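Local coordinates for aldehyde dehydrogenase (PDB 3I44), which probably oxidises aldehydes to carboxylic acids with a nicotinamide coenzyme as electron acceptor, at residues A[119-124]-A[296-300]; A[268-273]-A[473-479]. The protein carries 1 engineered substitution. All blocks are in the same frame, centred on the assembly; numbering follows the deposited sequence.

Contact 1 and contact 2 lie about 21 Å apart between centres. Their nearest atoms are about 8 Å apart, so they do not touch. Both lie beside family active-site motifs. Residues 296-300 run into the sequence that holds the catalytic cysteine in this family. Residues 268-273 hold the ELGG motif, whose glutamate is the general base in well-studied relatives. In contact 1 helix 117-141 packs on loop 296-300. In contact 2 loop 473-479 bonds to the end of strand 266-270, and its Arg-476 and Arg-478 reach the second subunit. The sodium ion is a separate site of Ile-46, Glu-112 and Ile-199, about 12 Å from the side chain of Gln-124.

Contact 1. Residues A[119-124]-A[296-300]; sequences MALNAQ and FYNSG
Gln-124 and Asn-298 both donate to one acceptor, the backbone O of Asn-172, through NE2 and ND2 respectively. ND2 also bonds to Gln-301 O. The two side chains meet across the contact at about a right angle, with their amide planes 54° apart. Gln-124 NE2 makes a weak bond to Asn-298 OD1 at 3.2 Å, with an N-H...O angle of only 130°. Trp-173 packs on both side chains.

Next to this polar group lies the ring of Tyr-297. Met-119 reaches it with its methyl group. Met-119 CG lies between the backbone N and the carbonyl carbon (chi1 78°), and the chain bends twice more. That folding carries CE to 3.4 Å from Tyr-297 CZ, approaching the ring obliquely. CE also comes within 3.8 Å of Asn-298 OD1, so one methyl touches both loop residues. Ala-123 CB packs tightly at the ring edge, 3.0 Å from Tyr-297 OH.

The hydroxyl has a polar partner too. Water 1 lies in the ring plane, 2.6 Å from Tyr-297 OH, and donates to Asn-122 OD1 at 2.7 Å. It ties the tyrosine to the exposed side of helix 117-141. Within that helix, Met-119 O accepts from both Ala-123 N and Gln-124 N, where a wider pi-type turn forms.

Residues 296-300 lead into the family's catalytic cysteine sequence, and Asn-172 falls in a motif that in relatives supplies an oxyanion-hole amide. The shared acceptor therefore probably helps fix the helix and the two loops, those of Asn-172 and Asn-298, relative to one another.

Contact 2. Residues A[268-273]-A[473-479]; sequences CLELGG and FSGRARE
Leu-269 and Leu-271 meet loop 473-479 at the end of strand 266-270, in the sheet of the probable coenzyme-binding domain. The strand runs into the ELGG motif, which in relatives carries the general-base glutamate.

Backbone bonds set the register. Ala-477 N donates to Leu-269 O at 3.1 Å, and Leu-271 N donates to Ser-474 O at 2.9 Å. Water 3 accepts from Leu-269 N and Arg-476 N, adding a bridge.

Gly-475 has a positive phi (89°), and its CA makes a CH...O contact with Leu-269 O at 3.4 Å. Ala-477 CB presses against the same oxygen and reaches Glu-270 OE2 at 3.4 Å. Leu-271 CB packs on Phe-473 O.

Glu-270 bends at chi2 (-83°), which turns its carboxylate back to the loop, with OE2 3.2 Å from Glu-479 CG. Glu-270 OE2 and Glu-479 OE2 are 3.9 Å apart, their carboxylate planes 41° apart. Glu-479 OE1 is salt-bridged to Lys-181. At the dimer interface, Arg-476 pairs with Glu-242 and Asp-490 of the second subunit.

One side-chain hydroxyl completes the contact. Ser-474 OG is bonded to Gly-430 N, and it donates to Gly-272 O at 2.7 Å, in the carbonyl plane.

Contact 1. Residues A[119-124]-A[296-300]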
# COMPACT_ATOMS: atom_id res chain seq x y z
N MET A 119 32.47 14.63 -1.32
CA MET A 119 31.21 14.07 -0.85
C MET A 119 30.51 13.27 -1.95
O MET A 119 29.75 12.37 -1.63
CB MET A 119 30.30 15.10 -0.18
CG MET A 119 29.49 16.06 -1.12
SD MET A 119 27.98 15.40 -1.86
CE MET A 119 26.94 15.31 -0.38
N ALA A 120 30.83 13.53 -3.22
CA ALA A 120 30.36 12.70 -4.32
C ALA A 120 30.89 11.26 -4.14
O ALA A 120 30.20 10.29 -4.46
CB ALA A 120 30.81 13.28 -5.72
N LEU A 121 32.13 11.12 -3.69
CA LEU A 121 32.68 9.78 -3.41
C LEU A 121 32.21 9.26 -2.05
O LEU A 121 31.66 8.17 -1.98
CB LEU A 121 34.21 9.76 -3.47
CG LEU A 121 34.91 8.41 -3.25
CD1 LEU A 121 34.54 7.41 -4.37
CD2 LEU A 121 36.44 8.55 -3.18
N ASN A 122 32.41 10.03 -0.97
CA ASN A 122 32.23 9.48 0.38
C ASN A 122 30.78 9.41 0.89
O ASN A 122 30.52 8.83 1.92
CB ASN A 122 33.13 10.17 1.41
CG ASN A 122 32.74 11.61 1.70
OD1 ASN A 122 31.54 11.96 1.79
ND2 ASN A 122 33.77 12.47 1.90
N ALA A 123 29.84 10.02 0.16
CA ALA A 123 28.44 9.98 0.54
C ALA A 123 27.58 9.57 -0.64
O ALA A 123 26.94 8.54 -0.58
CB ALA A 123 28.01 11.30 1.12
N GLN A 124 27.61 10.32 -1.75
CA GLN A 124 26.75 9.96 -2.91
C GLN A 124 27.05 8.52 -3.39
O GLN A 124 26.13 7.73 -3.61
CB GLN A 124 26.89 10.97 -4.05
CG GLN A 124 26.32 12.37 -3.73
CD GLN A 124 24.83 12.46 -4.02
OE1 GLN A 124 24.21 11.49 -4.47
NE2 GLN A 124 24.24 13.63 -3.74
N PHE A 296 22.36 22.49 5.23
CA PHE A 296 23.03 22.91 4.00
C PHE A 296 23.69 21.78 3.23
O PHE A 296 24.08 21.96 2.06
CB PHE A 296 24.08 23.99 4.30
CG PHE A 296 23.52 25.25 4.99
CD1 PHE A 296 22.22 25.70 4.73
CD2 PHE A 296 24.31 25.96 5.89
CE1 PHE A 296 21.71 26.85 5.39
CE2 PHE A 296 23.83 27.14 6.52
CZ PHE A 296 22.52 27.56 6.29
N TYR A 297 23.83 20.62 3.86
CA TYR A 297 24.48 19.48 3.23
C TYR A 297 23.76 19.12 1.93
O TYR A 297 22.51 19.16 1.85
CB TYR A 297 24.49 18.28 4.19
CG TYR A 297 25.36 17.13 3.78
CD1 TYR A 297 26.73 17.27 3.68
CD2 TYR A 297 24.81 15.90 3.50
CE1 TYR A 297 27.55 16.18 3.30
CE2 TYR A 297 25.58 14.83 3.13
CZ TYR A 297 26.95 14.95 3.05
OH TYR A 297 27.70 13.84 2.68
N ASN A 298 24.53 18.76 0.93
CA ASN A 298 24.00 18.53 -0.44
C ASN A 298 23.19 19.74 -0.93
O ASN A 298 22.23 19.60 -1.71
CB ASN A 298 23.12 17.27 -0.46
CG ASN A 298 23.06 16.61 -1.83
OD1 ASN A 298 24.05 16.58 -2.58
ND2 ASN A 298 21.90 16.05 -2.15
N SER A 299 23.59 20.92 -0.47
CA SER A 299 22.95 22.20 -0.78
C SER A 299 21.45 22.17 -0.46
O SER A 299 20.65 22.85 -1.12
CB SER A 299 23.21 22.59 -2.23
OG SER A 299 24.61 22.50 -2.52
N GLY A 300 21.09 21.41 0.58
CA GLY A 300 19.73 21.33 1.04
C GLY A 300 18.84 20.40 0.23
O GLY A 300 17.61 20.36 0.45
O HOH W 1 30.25 13.95 3.09

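Contact 2. Residues A[268-273]-A[473-479]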
# COMPACT_ATOMS: atom_id res chain seq x y z
N CYS A 268 4.70 2.14 -4.28
CA CYS A 268 5.56 2.50 -3.14
C CYS A 268 6.22 3.88 -3.40
O CYS A 268 6.93 4.07 -4.37
CB CYS A 268 6.62 1.41 -2.90
SG CYS A 268 5.84 -0.12 -2.39
N LEU A 269 5.92 4.85 -2.54
CA LEU A 269 6.33 6.25 -2.75
C LEU A 269 7.31 6.76 -1.67
O LEU A 269 7.01 6.65 -0.45
CB LEU A 269 5.07 7.14 -2.71
CG LEU A 269 3.98 6.87 -3.74
CD1 LEU A 269 2.77 7.80 -3.58
CD2 LEU A 269 4.53 6.94 -5.20
N GLU A 270 8.41 7.35 -2.14
CA GLU A 270 9.36 8.09 -1.29
C GLU A 270 9.32 9.56 -1.77
O GLU A 270 9.82 9.87 -2.88
CB GLU A 270 10.77 7.54 -1.46
CG GLU A 270 11.00 6.12 -0.90
CD GLU A 270 11.28 6.10 0.60
OE1 GLU A 270 11.47 7.21 1.18
OE2 GLU A 270 11.33 4.99 1.19
N LEU A 271 8.68 10.42 -0.99
CA LEU A 271 8.38 11.79 -1.43
C LEU A 271 9.14 12.85 -0.59
O LEU A 271 10.14 12.55 0.06
CB LEU A 271 6.86 12.02 -1.41
CG LEU A 271 6.07 10.93 -2.15
CD1 LEU A 271 4.54 11.10 -2.09
CD2 LEU A 271 6.53 10.78 -3.57
N GLY A 272 8.66 14.09 -0.60
CA GLY A 272 9.40 15.16 0.05
C GLY A 272 9.18 15.25 1.54
O GLY A 272 8.48 14.44 2.15
N GLY A 273 9.82 16.25 2.14
CA GLY A 273 9.70 16.48 3.56
C GLY A 273 9.89 17.92 3.96
O GLY A 273 10.38 18.75 3.17
N PHE A 473 2.14 12.92 3.39
CA PHE A 473 2.60 13.43 2.08
C PHE A 473 4.07 13.14 1.78
O PHE A 473 4.55 13.40 0.67
CB PHE A 473 2.37 14.96 1.96
CG PHE A 473 0.94 15.34 1.58
CD1 PHE A 473 -0.12 14.50 1.81
CD2 PHE A 473 0.68 16.57 0.93
CE1 PHE A 473 -1.45 14.87 1.40
CE2 PHE A 473 -0.62 16.93 0.53
CZ PHE A 473 -1.68 16.09 0.77
N SER A 474 4.78 12.60 2.75
CA SER A 474 6.13 12.11 2.44
C SER A 474 6.14 10.71 1.80
O SER A 474 7.20 10.19 1.47
CB SER A 474 6.99 12.10 3.71
OG SER A 474 7.12 13.42 4.27
N GLY A 475 4.96 10.09 1.66
CA GLY A 475 4.86 8.71 1.14
C GLY A 475 4.95 7.73 2.30
O GLY A 475 5.20 8.14 3.45
N ARG A 476 4.75 6.45 2.02
CA ARG A 476 4.77 5.43 3.06
C ARG A 476 5.65 4.24 2.68
O ARG A 476 5.62 3.21 3.35
CB ARG A 476 3.35 4.96 3.38
CG ARG A 476 2.63 5.91 4.33
CD ARG A 476 1.27 5.42 4.74
NE ARG A 476 0.81 6.17 5.90
CZ ARG A 476 0.07 7.29 5.88
NH1 ARG A 476 -0.34 7.83 4.75
NH2 ARG A 476 -0.28 7.84 7.02
N ALA A 477 6.41 4.38 1.63
CA ALA A 477 7.43 3.39 1.26
C ALA A 477 8.34 3.06 2.45
O ALA A 477 8.56 3.88 3.33
CB ALA A 477 8.23 3.93 0.15
N ARG A 478 8.86 1.85 2.46
CA ARG A 478 9.76 1.38 3.52
C ARG A 478 10.93 0.71 2.80
O ARG A 478 10.90 -0.50 2.51
CB ARG A 478 9.00 0.44 4.45
CG ARG A 478 7.94 1.15 5.30
CD ARG A 478 8.58 1.92 6.47
NE ARG A 478 7.70 2.74 7.32
CZ ARG A 478 7.21 3.95 7.01
NH1 ARG A 478 7.40 4.48 5.79
NH2 ARG A 478 6.52 4.63 7.90
N GLU A 479 11.91 1.53 2.41
CA GLU A 479 13.03 1.08 1.59
C GLU A 479 14.17 0.62 2.49
O GLU A 479 14.32 1.11 3.59
CB GLU A 479 13.47 2.18 0.63
CG GLU A 479 12.41 2.52 -0.44
CD GLU A 479 12.96 3.19 -1.69
OE1 GLU A 479 12.55 2.79 -2.82
OE2 GLU A 479 13.85 4.05 -1.58
O HOH W 2 8.39 7.37 2.22
O HOH W 3 3.89 4.69 -0.49